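Local coordinates for uncharacterized protein (PDB 6PTM), which probably hydrolyses carrageenan chains from their ends as an exo-acting glycoside hydrolase of family GH42, at residues A[230-234]-A[252-256]; A[443-447]-A[588-592]; A[702-708]-A[723-729]. One frame throughout, in Å; residues are numbered along the deposited sequence.

Contact 1 (A[230-234]-A[252-256]). With EDO (1,2-ethanediol), chain B.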
ATOM      1  N   ASN A 230     -16.711  10.856   0.943  1.00 15.73           N
ATOM      2  CA  ASN A 230     -16.384  11.562   2.203  1.00 15.63           C
ATOM      3  C   ASN A 230     -17.369  11.155   3.291  1.00 15.83           C
ATOM      4  O   ASN A 230     -18.571  11.025   2.973  1.00 14.68           O
ATOM      5  CB  ASN A 230     -16.447  13.076   2.055  1.00 16.65           C
ATOM      6  CG  ASN A 230     -16.500  13.759   3.405  1.00 18.11           C
ATOM      7  OD1 ASN A 230     -17.590  13.880   3.991  1.00 16.82           O
ATOM      8  ND2 ASN A 230     -15.328  14.175   3.886  1.00 16.04           N
ATOM      9  N   HIS A 231     -16.867  10.949   4.512  1.00 16.12           N
ATOM     10  CA  HIS A 231     -17.691  10.541   5.682  1.00 18.57           C
ATOM     11  C   HIS A 231     -17.468  11.455   6.894  1.00 18.54           C
ATOM     12  O   HIS A 231     -18.039  11.133   7.948  1.00 21.73           O
ATOM     13  CB  HIS A 231     -17.447   9.057   6.006  1.00 18.88           C
ATOM     14  CG  HIS A 231     -17.921   8.131   4.936  1.00 17.81           C
ATOM     15  ND1 HIS A 231     -19.250   7.855   4.753  1.00 18.67           N
ATOM     16  CD2 HIS A 231     -17.250   7.443   3.981  1.00 18.92           C
ATOM     17  CE1 HIS A 231     -19.381   7.017   3.728  1.00 18.14           C
ATOM     18  NE2 HIS A 231     -18.163   6.741   3.239  1.00 16.39           N
ATOM     19  N   SER A 232     -16.655  12.512   6.799  1.00 16.94           N
ATOM     20  CA  SER A 232     -16.386  13.431   7.937  1.00 18.03           C
ATOM     21  C   SER A 232     -17.491  14.481   8.080  1.00 19.92           C
ATOM     22  O   SER A 232     -17.606  15.038   9.152  1.00 21.95           O
ATOM     23  CB  SER A 232     -15.058  14.093   7.801  1.00 17.08           C
ATOM     24  OG  SER A 232     -15.019  14.863   6.631  1.00 16.96           O
ATOM     25  N   ASN A 233     -18.271  14.711   7.032  1.00 20.61           N
ATOM     26  CA  ASN A 233     -19.230  15.836   6.943  1.00 22.35           C
ATOM     27  C   ASN A 233     -20.621  15.226   6.792  1.00 21.61           C
ATOM     28  O   ASN A 233     -20.988  14.845   5.670  1.00 22.11           O
ATOM     29  CB  ASN A 233     -18.838  16.787   5.800  1.00 26.25           C
ATOM     30  CG  ASN A 233     -19.662  18.066   5.783  1.00 31.92           C
ATOM     31  OD1 ASN A 233     -20.558  18.256   6.617  1.00 32.59           O
ATOM     32  ND2 ASN A 233     -19.396  18.944   4.817  1.00 36.31           N
ATOM     33  N   PHE A 234     -21.361  15.101   7.889  1.00 20.12           N
ATOM     34  CA  PHE A 234     -22.705  14.499   7.878  1.00 20.57           C
ATOM     35  C   PHE A 234     -23.720  15.641   7.917  1.00 21.16           C
ATOM     36  O   PHE A 234     -23.515  16.619   8.626  1.00 20.11           O
ATOM     37  CB  PHE A 234     -22.767  13.485   9.012  1.00 20.09           C
ATOM     38  CG  PHE A 234     -23.996  12.641   8.947  1.00 21.40           C
ATOM     39  CD1 PHE A 234     -24.083  11.600   8.035  1.00 21.35           C
ATOM     40  CD2 PHE A 234     -25.069  12.886   9.784  1.00 22.26           C
ATOM     41  CE1 PHE A 234     -25.226  10.828   7.965  1.00 21.44           C
ATOM     42  CE2 PHE A 234     -26.216  12.114   9.690  1.00 20.39           C
ATOM     43  CZ  PHE A 234     -26.282  11.079   8.803  1.00 21.06           C
ATOM     44  N   LYS A 252     -11.152  10.036  12.671  1.00 17.09           N
ATOM     45  CA  LYS A 252     -11.901  11.283  12.463  1.00 19.25           C
ATOM     46  C   LYS A 252     -12.673  11.249  11.125  1.00 18.51           C
ATOM     47  O   LYS A 252     -13.416  12.194  10.831  1.00 18.82           O
ATOM     48  CB  LYS A 252     -10.959  12.502  12.468  1.00 21.97           C
ATOM     49  CG  LYS A 252      -9.914  12.495  11.358  1.00 25.34           C
ATOM     50  CD  LYS A 252      -8.753  13.441  11.593  1.00 31.42           C
ATOM     51  CE  LYS A 252      -8.897  14.742  10.844  1.00 32.60           C
ATOM     52  NZ  LYS A 252      -7.582  15.424  10.790  1.00 36.53           N
ATOM     53  N   TYR A 253     -12.529  10.198  10.326  1.00 17.38           N
ATOM     54  CA  TYR A 253     -12.995  10.215   8.918  1.00 16.89           C
ATOM     55  C   TYR A 253     -14.436   9.715   8.782  1.00 15.64           C
ATOM     56  O   TYR A 253     -15.006  10.026   7.722  1.00 14.57           O
ATOM     57  CB  TYR A 253     -11.977   9.513   8.028  1.00 16.74           C
ATOM     58  CG  TYR A 253     -10.716  10.329   7.936  1.00 17.25           C
ATOM     59  CD1 TYR A 253     -10.751  11.608   7.411  1.00 17.87           C
ATOM     60  CD2 TYR A 253      -9.513   9.854   8.430  1.00 17.82           C
ATOM     61  CE1 TYR A 253      -9.616  12.404   7.359  1.00 18.10           C
ATOM     62  CE2 TYR A 253      -8.364  10.617   8.367  1.00 17.76           C
ATOM     63  CZ  TYR A 253      -8.422  11.890   7.828  1.00 18.72           C
ATOM     64  OH  TYR A 253      -7.305  12.643   7.764  1.00 19.72           O
ATOM     65  N   THR A 254     -15.037   9.069   9.793  1.00 16.21           N
ATOM     66  CA  THR A 254     -16.502   8.733   9.767  1.00 16.04           C
ATOM     67  C   THR A 254     -17.177   9.350  11.005  1.00 17.18           C
ATOM     68  O   THR A 254     -17.232   8.695  12.067  1.00 17.17           O
ATOM     69  CB  THR A 254     -16.767   7.221   9.650  1.00 16.57           C
ATOM     70  OG1 THR A 254     -16.025   6.645   8.577  1.00 17.47           O
ATOM     71  CG2 THR A 254     -18.237   6.920   9.437  1.00 15.32           C
ATOM     72  N   MET A 255     -17.659  10.584  10.896  1.00 17.33           N
ATOM     73  CA  MET A 255     -18.064  11.386  12.076  1.00 17.95           C
ATOM     74  C   MET A 255     -19.580  11.231  12.272  1.00 18.11           C
ATOM     75  O   MET A 255     -20.325  12.226  12.378  1.00 19.67           O
ATOM     76  CB  MET A 255     -17.648  12.848  11.895  1.00 18.49           C
ATOM     77  CG  MET A 255     -16.159  13.056  11.966  1.00 18.99           C
ATOM     78  SD  MET A 255     -15.452  12.263  13.426  1.00 20.21           S
ATOM     79  CE  MET A 255     -16.317  13.191  14.700  1.00 23.54           C
ATOM     80  N   TYR A 256     -20.031   9.990  12.289  1.00 17.22           N
ATOM     81  CA  TYR A 256     -21.435   9.605  12.526  1.00 17.50           C
ATOM     82  C   TYR A 256     -21.442   8.097  12.802  1.00 18.15           C
ATOM     83  O   TYR A 256     -20.424   7.433  12.604  1.00 17.61           O
ATOM     84  CB  TYR A 256     -22.322  10.043  11.358  1.00 17.99           C
ATOM     85  CG  TYR A 256     -22.063   9.395  10.021  1.00 17.47           C
ATOM     86  CD1 TYR A 256     -21.255   9.987   9.058  1.00 18.01           C
ATOM     87  CD2 TYR A 256     -22.618   8.165   9.713  1.00 17.97           C
ATOM     88  CE1 TYR A 256     -21.019   9.370   7.828  1.00 16.97           C
ATOM     89  CE2 TYR A 256     -22.352   7.520   8.512  1.00 17.52           C
ATOM     90  CZ  TYR A 256     -21.584   8.138   7.538  1.00 16.83           C
ATOM     91  OH  TYR A 256     -21.374   7.490   6.330  1.00 16.02           O
TER
HETATM   92  C1  EDO B 801     -11.605  14.035   3.014  1.00 18.96           C
HETATM   93  O1  EDO B 801     -12.902  14.207   2.457  1.00 19.93           O
HETATM   94  C2  EDO B 801     -11.643  12.903   3.977  1.00 18.88           C
HETATM   95  O2  EDO B 801     -12.525  13.094   5.088  1.00 17.09           O
HETATM   96  O   HOH W   1     -14.178  10.935   5.346  1.00 13.27           O
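H231 and T254 bring their CA atoms to 4.6 Å of each other, and one backbone hydrogen bond ties the two loops there: M255 N donates a hydrogen bond to H231 O at 3.0 Å, with an N-H...O angle of 160°. A second link runs through water, which accepts from H231 N and donates to Y253 O. The side chains add a polar bond at ring edges, where H231 ND1 and Y256 OH lie 2.7 Å apart, the hydroxyl near the imidazole plane. N267 ND2 is a further partner of that hydroxyl, so two groups fix where it sits. H231, F234 and Y256 form an aromatic cluster between the loop joining strand 225-230 to helix 236-241 and the loop from that helix to helix 261-278; W374 of helix 358-385 also touches H231 and Y256. The Y256 ring has an atom over each face, both offset toward the rim: F234 CD1 at 3.4 Å and T254 CG2 at 4.0 Å. Its chi1 of 65° turns the ring so that one face meets F234 CD1 and OH reaches H231 ND1. Separately, Y256 CB makes a CH-pi contact, 4.2 Å from the F234 ring centroid. On the more exposed flank, N230 ND2 donates to S232 OG at 2.8 Å, and N230 OD1 accepts from N233 N in an Asx motif; a 1,2-ethanediol, probably from the crystallisation liquor, also accepts from N230 ND2.

Contact 2 (A[443-447]-A[588-592])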
ATOM      1  N   TYR A 443      17.796  -0.992   8.043  1.00 19.46           N
ATOM      2  CA  TYR A 443      17.120  -0.669   6.762  1.00 19.07           C
ATOM      3  C   TYR A 443      17.211   0.829   6.489  1.00 18.74           C
ATOM      4  O   TYR A 443      17.271   1.627   7.436  1.00 17.99           O
ATOM      5  CB  TYR A 443      15.681  -1.201   6.764  1.00 18.77           C
ATOM      6  CG  TYR A 443      15.584  -2.695   6.994  1.00 19.59           C
ATOM      7  CD1 TYR A 443      15.799  -3.587   5.955  1.00 20.17           C
ATOM      8  CD2 TYR A 443      15.281  -3.218   8.236  1.00 19.05           C
ATOM      9  CE1 TYR A 443      15.703  -4.953   6.136  1.00 18.88           C
ATOM     10  CE2 TYR A 443      15.191  -4.588   8.442  1.00 18.83           C
ATOM     11  CZ  TYR A 443      15.393  -5.458   7.385  1.00 18.59           C
ATOM     12  OH  TYR A 443      15.343  -6.810   7.531  1.00 18.12           O
ATOM     13  N   ALA A 444      17.097   1.187   5.209  1.00 17.64           N
ATOM     14  CA  ALA A 444      17.111   2.584   4.742  1.00 16.75           C
ATOM     15  C   ALA A 444      15.796   3.298   5.024  1.00 16.19           C
ATOM     16  O   ALA A 444      15.765   4.543   4.890  1.00 14.74           O
ATOM     17  CB  ALA A 444      17.400   2.626   3.271  1.00 18.00           C
ATOM     18  N   PHE A 445      14.700   2.564   5.180  1.00 16.00           N
ATOM     19  CA  PHE A 445      13.344   3.161   5.261  1.00 16.82           C
ATOM     20  C   PHE A 445      12.415   2.130   5.899  1.00 16.96           C
ATOM     21  O   PHE A 445      12.780   0.947   6.043  1.00 17.40           O
ATOM     22  CB  PHE A 445      12.815   3.642   3.890  1.00 16.98           C
ATOM     23  CG  PHE A 445      12.820   2.595   2.798  1.00 16.24           C
ATOM     24  CD1 PHE A 445      11.785   1.684   2.673  1.00 15.97           C
ATOM     25  CD2 PHE A 445      13.847   2.537   1.881  1.00 15.50           C
ATOM     26  CE1 PHE A 445      11.807   0.706   1.688  1.00 16.34           C
ATOM     27  CE2 PHE A 445      13.872   1.553   0.903  1.00 16.76           C
ATOM     28  CZ  PHE A 445      12.862   0.627   0.823  1.00 16.06           C
ATOM     29  N   ASP A 446      11.206   2.562   6.217  1.00 17.46           N
ATOM     30  CA  ASP A 446      10.194   1.656   6.797  1.00 18.51           C
ATOM     31  C   ASP A 446       9.637   0.828   5.631  1.00 17.81           C
ATOM     32  O   ASP A 446       8.726   1.319   4.959  1.00 18.42           O
ATOM     33  CB  ASP A 446       9.138   2.450   7.576  1.00 19.67           C
ATOM     34  CG  ASP A 446       8.065   1.528   8.142  1.00 19.70           C
ATOM     35  OD1 ASP A 446       8.242   0.293   8.024  1.00 17.75           O
ATOM     36  OD2 ASP A 446       7.071   2.042   8.670  1.00 19.42           O
ATOM     37  N   TRP A 447      10.176  -0.375   5.426  1.00 17.23           N
ATOM     38  CA  TRP A 447       9.860  -1.305   4.308  1.00 17.50           C
ATOM     39  C   TRP A 447       8.621  -2.171   4.606  1.00 17.10           C
ATOM     40  O   TRP A 447       8.258  -2.964   3.729  1.00 16.22           O
ATOM     41  CB  TRP A 447      11.063  -2.228   4.010  1.00 17.25           C
ATOM     42  CG  TRP A 447      11.439  -3.109   5.167  1.00 17.60           C
ATOM     43  CD1 TRP A 447      11.891  -2.690   6.391  1.00 18.34           C
ATOM     44  CD2 TRP A 447      11.328  -4.544   5.268  1.00 18.01           C
ATOM     45  NE1 TRP A 447      12.101  -3.752   7.227  1.00 18.49           N
ATOM     46  CE2 TRP A 447      11.783  -4.907   6.564  1.00 18.45           C
ATOM     47  CE3 TRP A 447      10.925  -5.557   4.395  1.00 18.53           C
ATOM     48  CZ2 TRP A 447      11.795  -6.224   7.008  1.00 17.93           C
ATOM     49  CZ3 TRP A 447      10.978  -6.865   4.822  1.00 17.92           C
ATOM     50  CH2 TRP A 447      11.386  -7.190   6.114  1.00 18.72           C
ATOM     51  N   GLU A 588      10.753 -11.453   7.931  1.00 15.93           N
ATOM     52  CA  GLU A 588      12.126 -10.900   7.714  1.00 16.29           C
ATOM     53  C   GLU A 588      13.131 -12.052   7.555  1.00 17.30           C
ATOM     54  O   GLU A 588      14.033 -11.999   6.674  1.00 15.70           O
ATOM     55  CB  GLU A 588      12.483 -10.024   8.906  1.00 17.72           C
ATOM     56  CG  GLU A 588      13.858  -9.414   8.853  1.00 18.34           C
ATOM     57  CD  GLU A 588      14.129  -8.482  10.019  1.00 19.89           C
ATOM     58  OE1 GLU A 588      13.947  -8.916  11.189  1.00 18.94           O
ATOM     59  OE2 GLU A 588      14.539  -7.340   9.765  1.00 20.81           O
ATOM     60  N   LYS A 589      12.988 -13.070   8.391  1.00 16.46           N
ATOM     61  CA  LYS A 589      13.881 -14.244   8.385  1.00 16.40           C
ATOM     62  C   LYS A 589      13.801 -14.937   7.031  1.00 16.28           C
ATOM     63  O   LYS A 589      14.826 -15.396   6.579  1.00 14.83           O
ATOM     64  CB  LYS A 589      13.520 -15.170   9.551  1.00 18.41           C
ATOM     65  CG  LYS A 589      14.495 -16.299   9.750  1.00 21.55           C
ATOM     66  CD  LYS A 589      15.848 -15.788  10.221  1.00 22.12           C
ATOM     67  CE  LYS A 589      16.757 -16.890  10.694  1.00 25.52           C
ATOM     68  NZ  LYS A 589      18.021 -16.292  11.195  1.00 29.50           N
ATOM     69  N   LEU A 590      12.629 -14.980   6.386  1.00 16.41           N
ATOM     70  CA  LEU A 590      12.432 -15.765   5.150  1.00 17.46           C
ATOM     71  C   LEU A 590      12.615 -14.904   3.886  1.00 17.11           C
ATOM     72  O   LEU A 590      12.782 -15.479   2.849  1.00 17.35           O
ATOM     73  CB  LEU A 590      11.038 -16.403   5.159  1.00 17.17           C
ATOM     74  CG  LEU A 590      10.735 -17.422   6.259  1.00 17.48           C
ATOM     75  CD1 LEU A 590       9.310 -17.939   6.089  1.00 16.00           C
ATOM     76  CD2 LEU A 590      11.737 -18.568   6.268  1.00 18.18           C
ATOM     77  N   ASN A 591      12.552 -13.583   3.975  1.00 17.54           N
ATOM     78  CA  ASN A 591      12.285 -12.692   2.817  1.00 17.39           C
ATOM     79  C   ASN A 591      13.531 -12.343   1.984  1.00 17.99           C
ATOM     80  O   ASN A 591      13.361 -11.681   0.914  1.00 16.80           O
ATOM     81  CB  ASN A 591      11.689 -11.353   3.236  1.00 17.87           C
ATOM     82  CG  ASN A 591      11.145 -10.615   2.035  1.00 17.59           C
ATOM     83  OD1 ASN A 591      10.392 -11.202   1.265  1.00 17.74           O
ATOM     84  ND2 ASN A 591      11.552  -9.371   1.857  1.00 16.74           N
ATOM     85  N   PHE A 592      14.727 -12.787   2.372  1.00 17.30           N
ATOM     86  CA  PHE A 592      15.961 -12.415   1.639  1.00 17.01           C
ATOM     87  C   PHE A 592      16.628 -13.669   1.086  1.00 16.79           C
ATOM     88  O   PHE A 592      17.850 -13.683   1.005  1.00 15.42           O
ATOM     89  CB  PHE A 592      16.880 -11.577   2.547  1.00 17.09           C
ATOM     90  CG  PHE A 592      16.213 -10.322   3.028  1.00 16.25           C
ATOM     91  CD1 PHE A 592      15.422 -10.346   4.167  1.00 16.37           C
ATOM     92  CD2 PHE A 592      16.294  -9.154   2.301  1.00 15.21           C
ATOM     93  CE1 PHE A 592      14.767  -9.214   4.592  1.00 16.04           C
ATOM     94  CE2 PHE A 592      15.643  -8.015   2.736  1.00 16.88           C
ATOM     95  CZ  PHE A 592      14.858  -8.053   3.868  1.00 16.10           C
TER
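The Y443 ring carries the W447 indole on one face, with W447 NE1 3.3 Å above the plane of the Y443 ring and over its centre, while E588 OE2 and F592 CZ meet the phenol at its edge. The indole in turn has Y443 CE1 over one face, offset toward the rim, and F592 CZ over the same face. F592 approaches these two side chains from the opposite direction, its CZ 3.9 Å from Y443 CE1 and 4.2 Å from W447 CZ3. Its ring plane is turned 57° from the six-membered ring of W447, an oblique meeting. E588 reaches in from the end of helix 579-590: with CG anti to the backbone N (chi1 179°), the extended chain carries the carboxylate to the phenol edge, its plane 20° from the ring. There Y443 OH donates to E588 OE2; the modelled 2.4 Å is shorter than an ordinary hydrogen bond, and its exact value is doubtful. A phenylalanine in place of Y443 would probably keep much of the ring packing but leave E588 OE2 without its hydroxyl donor. N591 ND2 passes W447 CZ3 at 3.9 Å and bonds to E708 beyond the contact. The chemistry implies a mainly aromatic junction with a single hydrogen bond between the segments, which would probably help stabilise the carboxylate's negative charge.

Contact 3 (A[702-708]-A[723-729])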
ATOM      1  N   ARG A 702      26.863  -4.838   8.110  1.00 27.41           N
ATOM      2  CA  ARG A 702      25.860  -5.120   9.173  1.00 26.71           C
ATOM      3  C   ARG A 702      25.800  -6.623   9.483  1.00 25.90           C
ATOM      4  O   ARG A 702      26.542  -7.391   8.865  1.00 25.28           O
ATOM      5  CB  ARG A 702      24.493  -4.535   8.801  1.00 27.09           C
ATOM      6  CG  ARG A 702      24.552  -3.070   8.397  1.00 28.90           C
ATOM      7  CD  ARG A 702      23.339  -2.476   7.717  1.00 27.09           C
ATOM      8  NE  ARG A 702      22.495  -3.444   7.049  1.00 26.49           N
ATOM      9  CZ  ARG A 702      22.428  -3.649   5.750  1.00 24.74           C
ATOM     10  NH1 ARG A 702      23.185  -2.961   4.912  1.00 23.60           N
ATOM     11  NH2 ARG A 702      21.595  -4.557   5.294  1.00 26.22           N
ATOM     12  N   ASN A 703      24.935  -7.013  10.419  1.00 24.23           N
ATOM     13  CA  ASN A 703      24.798  -8.431  10.816  1.00 34.41           C
ATOM     14  C   ASN A 703      23.737  -9.082   9.907  1.00 39.32           C
ATOM     15  O   ASN A 703      23.504 -10.264  10.115  1.00 43.99           O
ATOM     16  N   MET A 704      23.097  -8.351   8.964  1.00 35.92           N
ATOM     17  CA  MET A 704      21.846  -8.816   8.305  1.00 29.47           C
ATOM     18  C   MET A 704      21.746  -8.422   6.819  1.00 25.78           C
ATOM     19  O   MET A 704      22.155  -7.346   6.384  1.00 21.50           O
ATOM     20  CB  MET A 704      20.619  -8.237   9.016  1.00 34.23           C
ATOM     21  CG  MET A 704      20.409  -8.689  10.452  1.00 38.01           C
ATOM     22  SD  MET A 704      19.103  -7.657  11.166  1.00 46.66           S
ATOM     23  CE  MET A 704      17.654  -8.645  10.798  1.00 41.62           C
ATOM     24  N   PRO A 705      21.062  -9.249   6.006  1.00 21.83           N
ATOM     25  CA  PRO A 705      20.800  -8.894   4.614  1.00 21.58           C
ATOM     26  C   PRO A 705      19.829  -7.702   4.503  1.00 18.89           C
ATOM     27  O   PRO A 705      19.007  -7.511   5.392  1.00 19.11           O
ATOM     28  CB  PRO A 705      20.202 -10.172   4.022  1.00 21.60           C
ATOM     29  CG  PRO A 705      19.590 -10.882   5.194  1.00 23.89           C
ATOM     30  CD  PRO A 705      20.468 -10.540   6.391  1.00 21.98           C
ATOM     31  N   GLY A 706      19.972  -6.920   3.427  1.00 17.84           N
ATOM     32  CA  GLY A 706      19.014  -5.870   3.024  1.00 15.74           C
ATOM     33  C   GLY A 706      18.571  -5.974   1.573  1.00 14.73           C
ATOM     34  O   GLY A 706      17.707  -5.189   1.178  1.00 13.88           O
ATOM     35  N   CYS A 707      19.215  -6.817   0.762  1.00 14.74           N
ATOM     36  CA  CYS A 707      18.900  -6.927  -0.680  1.00 14.76           C
ATOM     37  C   CYS A 707      17.801  -7.958  -0.864  1.00 14.78           C
ATOM     38  O   CYS A 707      18.071  -9.181  -0.721  1.00 13.30           O
ATOM     39  CB  CYS A 707      20.131  -7.285  -1.494  1.00 15.68           C
ATOM     40  SG  CYS A 707      21.325  -5.938  -1.535  1.00 16.10           S
ATOM     41  N   GLU A 708      16.589  -7.482  -1.145  1.00 14.11           N
ATOM     42  CA  GLU A 708      15.489  -8.382  -1.534  1.00 13.22           C
ATOM     43  C   GLU A 708      15.644  -8.681  -3.016  1.00 12.74           C
ATOM     44  O   GLU A 708      15.658  -7.736  -3.801  1.00 11.02           O
ATOM     45  CB  GLU A 708      14.136  -7.726  -1.285  1.00 14.14           C
ATOM     46  CG  GLU A 708      13.007  -8.729  -1.385  1.00 14.93           C
ATOM     47  CD  GLU A 708      11.632  -8.095  -1.505  1.00 15.83           C
ATOM     48  OE1 GLU A 708      11.305  -7.575  -2.615  1.00 17.18           O
ATOM     49  OE2 GLU A 708      10.940  -8.065  -0.483  1.00 16.03           O
ATOM     50  N   ILE A 723      16.808  -6.901  -7.951  1.00 13.44           N
ATOM     51  CA  ILE A 723      17.441  -6.702  -6.615  1.00 13.94           C
ATOM     52  C   ILE A 723      17.129  -5.288  -6.183  1.00 14.59           C
ATOM     53  O   ILE A 723      17.370  -4.373  -6.997  1.00 14.74           O
ATOM     54  CB  ILE A 723      18.956  -6.936  -6.614  1.00 14.03           C
ATOM     55  CG1 ILE A 723      19.362  -8.204  -7.350  1.00 14.47           C
ATOM     56  CG2 ILE A 723      19.454  -6.935  -5.186  1.00 15.71           C
ATOM     57  CD1 ILE A 723      20.878  -8.348  -7.474  1.00 15.86           C
ATOM     58  N   VAL A 724      16.613  -5.126  -4.962  1.00 13.40           N
ATOM     59  CA  VAL A 724      16.499  -3.788  -4.330  1.00 13.86           C
ATOM     60  C   VAL A 724      17.228  -3.845  -2.991  1.00 13.78           C
ATOM     61  O   VAL A 724      16.917  -4.708  -2.185  1.00 13.08           O
ATOM     62  CB  VAL A 724      15.028  -3.384  -4.141  1.00 12.67           C
ATOM     63  CG1 VAL A 724      14.923  -1.968  -3.615  1.00 12.91           C
ATOM     64  CG2 VAL A 724      14.241  -3.585  -5.411  1.00 12.77           C
ATOM     65  N   ASN A 725      18.156  -2.922  -2.767  1.00 15.25           N
ATOM     66  CA  ASN A 725      18.837  -2.802  -1.462  1.00 15.32           C
ATOM     67  C   ASN A 725      17.947  -1.977  -0.529  1.00 15.07           C
ATOM     68  O   ASN A 725      17.903  -0.742  -0.675  1.00 15.60           O
ATOM     69  CB  ASN A 725      20.236  -2.226  -1.604  1.00 15.21           C
ATOM     70  CG  ASN A 725      20.997  -2.267  -0.300  1.00 14.96           C
ATOM     71  OD1 ASN A 725      20.559  -2.899   0.663  1.00 14.65           O
ATOM     72  ND2 ASN A 725      22.153  -1.625  -0.269  1.00 14.27           N
ATOM     73  N   ILE A 726      17.269  -2.665   0.388  1.00 15.72           N
ATOM     74  CA  ILE A 726      16.384  -2.076   1.432  1.00 18.10           C
ATOM     75  C   ILE A 726      17.277  -1.755   2.635  1.00 16.26           C
ATOM     76  O   ILE A 726      16.819  -1.053   3.521  1.00 14.93           O
ATOM     77  CB  ILE A 726      15.259  -3.053   1.825  1.00 22.29           C
ATOM     78  CG1 ILE A 726      14.503  -3.595   0.613  1.00 26.48           C
ATOM     79  CG2 ILE A 726      14.288  -2.384   2.784  1.00 27.15           C
ATOM     80  CD1 ILE A 726      13.566  -4.766   0.952  1.00 28.21           C
ATOM     81  N   GLY A 727      18.516  -2.247   2.636  1.00 16.39           N
ATOM     82  CA  GLY A 727      19.486  -2.033   3.728  1.00 18.05           C
ATOM     83  C   GLY A 727      19.993  -0.594   3.805  1.00 18.35           C
ATOM     84  O   GLY A 727      20.014   0.130   2.789  1.00 16.74           O
ATOM     85  N   LYS A 728      20.503  -0.199   4.961  1.00 19.01           N
ATOM     86  CA  LYS A 728      20.889   1.206   5.196  1.00 19.99           C
ATOM     87  C   LYS A 728      22.348   1.442   4.811  1.00 18.51           C
ATOM     88  O   LYS A 728      22.815   2.564   5.017  1.00 17.33           O
ATOM     89  CB  LYS A 728      20.754   1.543   6.675  1.00 24.81           C
ATOM     90  CG  LYS A 728      21.734   0.764   7.527  1.00 28.48           C
ATOM     91  CD  LYS A 728      21.369   0.755   8.981  1.00 33.15           C
ATOM     92  CE  LYS A 728      21.906   1.946   9.726  1.00 33.21           C
ATOM     93  NZ  LYS A 728      22.309   1.493  11.076  1.00 35.76           N
ATOM     94  N   SER A 729      23.080   0.441   4.339  1.00 18.49           N
ATOM     95  CA  SER A 729      24.477   0.676   3.879  1.00 18.25           C
ATOM     96  C   SER A 729      24.718  -0.133   2.613  1.00 17.65           C
ATOM     97  O   SER A 729      23.880  -0.951   2.289  1.00 18.56           O
ATOM     98  CB  SER A 729      25.509   0.393   4.983  1.00 18.27           C
ATOM     99  OG  SER A 729      25.527  -0.990   5.322  1.00 18.61           O
TER
HETATM  100  O   HOH W   2      22.012  -4.247   2.526  1.00 14.92           O
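The open end of the beta hairpin 707-715/718-725 is joined here, and the strands pass into loops that stay in touch. C707 and N725 form an antiparallel non-hydrogen-bonded pair. E708 and V724 form the hydrogen-bonded one, in which E708 N to V724 O and V724 N to E708 O both measure 3.0 Å. Beyond the strands, I726 N donates to G706 O at 2.7 Å. The glycines G706 and G727 bring their CA atoms to 3.9 Å, where a CB on G706 would clash with G727 CA. N725 OD1 accepts from G727 N in an Asx turn and from a water that in turn accepts from R702 NH2, while N725 ND2 donates to S729 O at 3.2 Å. A bend at chi3 (-24°) folds the R702 side chain so that one guanidinium face lies over G727 and the backbone N of K728. Its NH1 donates in plane to S729 OG at 3.1 Å, at an angle of 158°, and its NE is bonded to N442; S729 OG also pairs with D701. Within the hairpin, C707 CB packs on I723 CG2 at 3.8 Å; just beyond it, I726 CD1 meets E708 CB at the same distance. Around this end, C707, I723 and N725 touch strand 731-737, whereas E708, V724 and I726 lie against helix 486-498, and E708 OE1 bonds to H499.

Contacts 2 and 3 are neighbours, their centres about 7 Å apart, whereas contact 1 lies on the opposite side of the chain's centre, about 36 Å from contact 2 and 41 Å from contact 3, between centres. Contacts 2 and 3 are buried and touch directly: A444 N reaches I726 O at 2.8 Å, and I726 packs against W447. They thereby join the 443-447 loop, helix 579-590 and the antiparallel hairpin. Contact 1 is only partly buried and links the loop after strand 225-230 to the loop after helix 236-241. Chemically, contacts 1 and 2 rely on aromatic rings and a tyrosine hydroxyl, with a backbone bond added in contact 1, and contact 3 on strand pairing plus an arginine over the glycine turn.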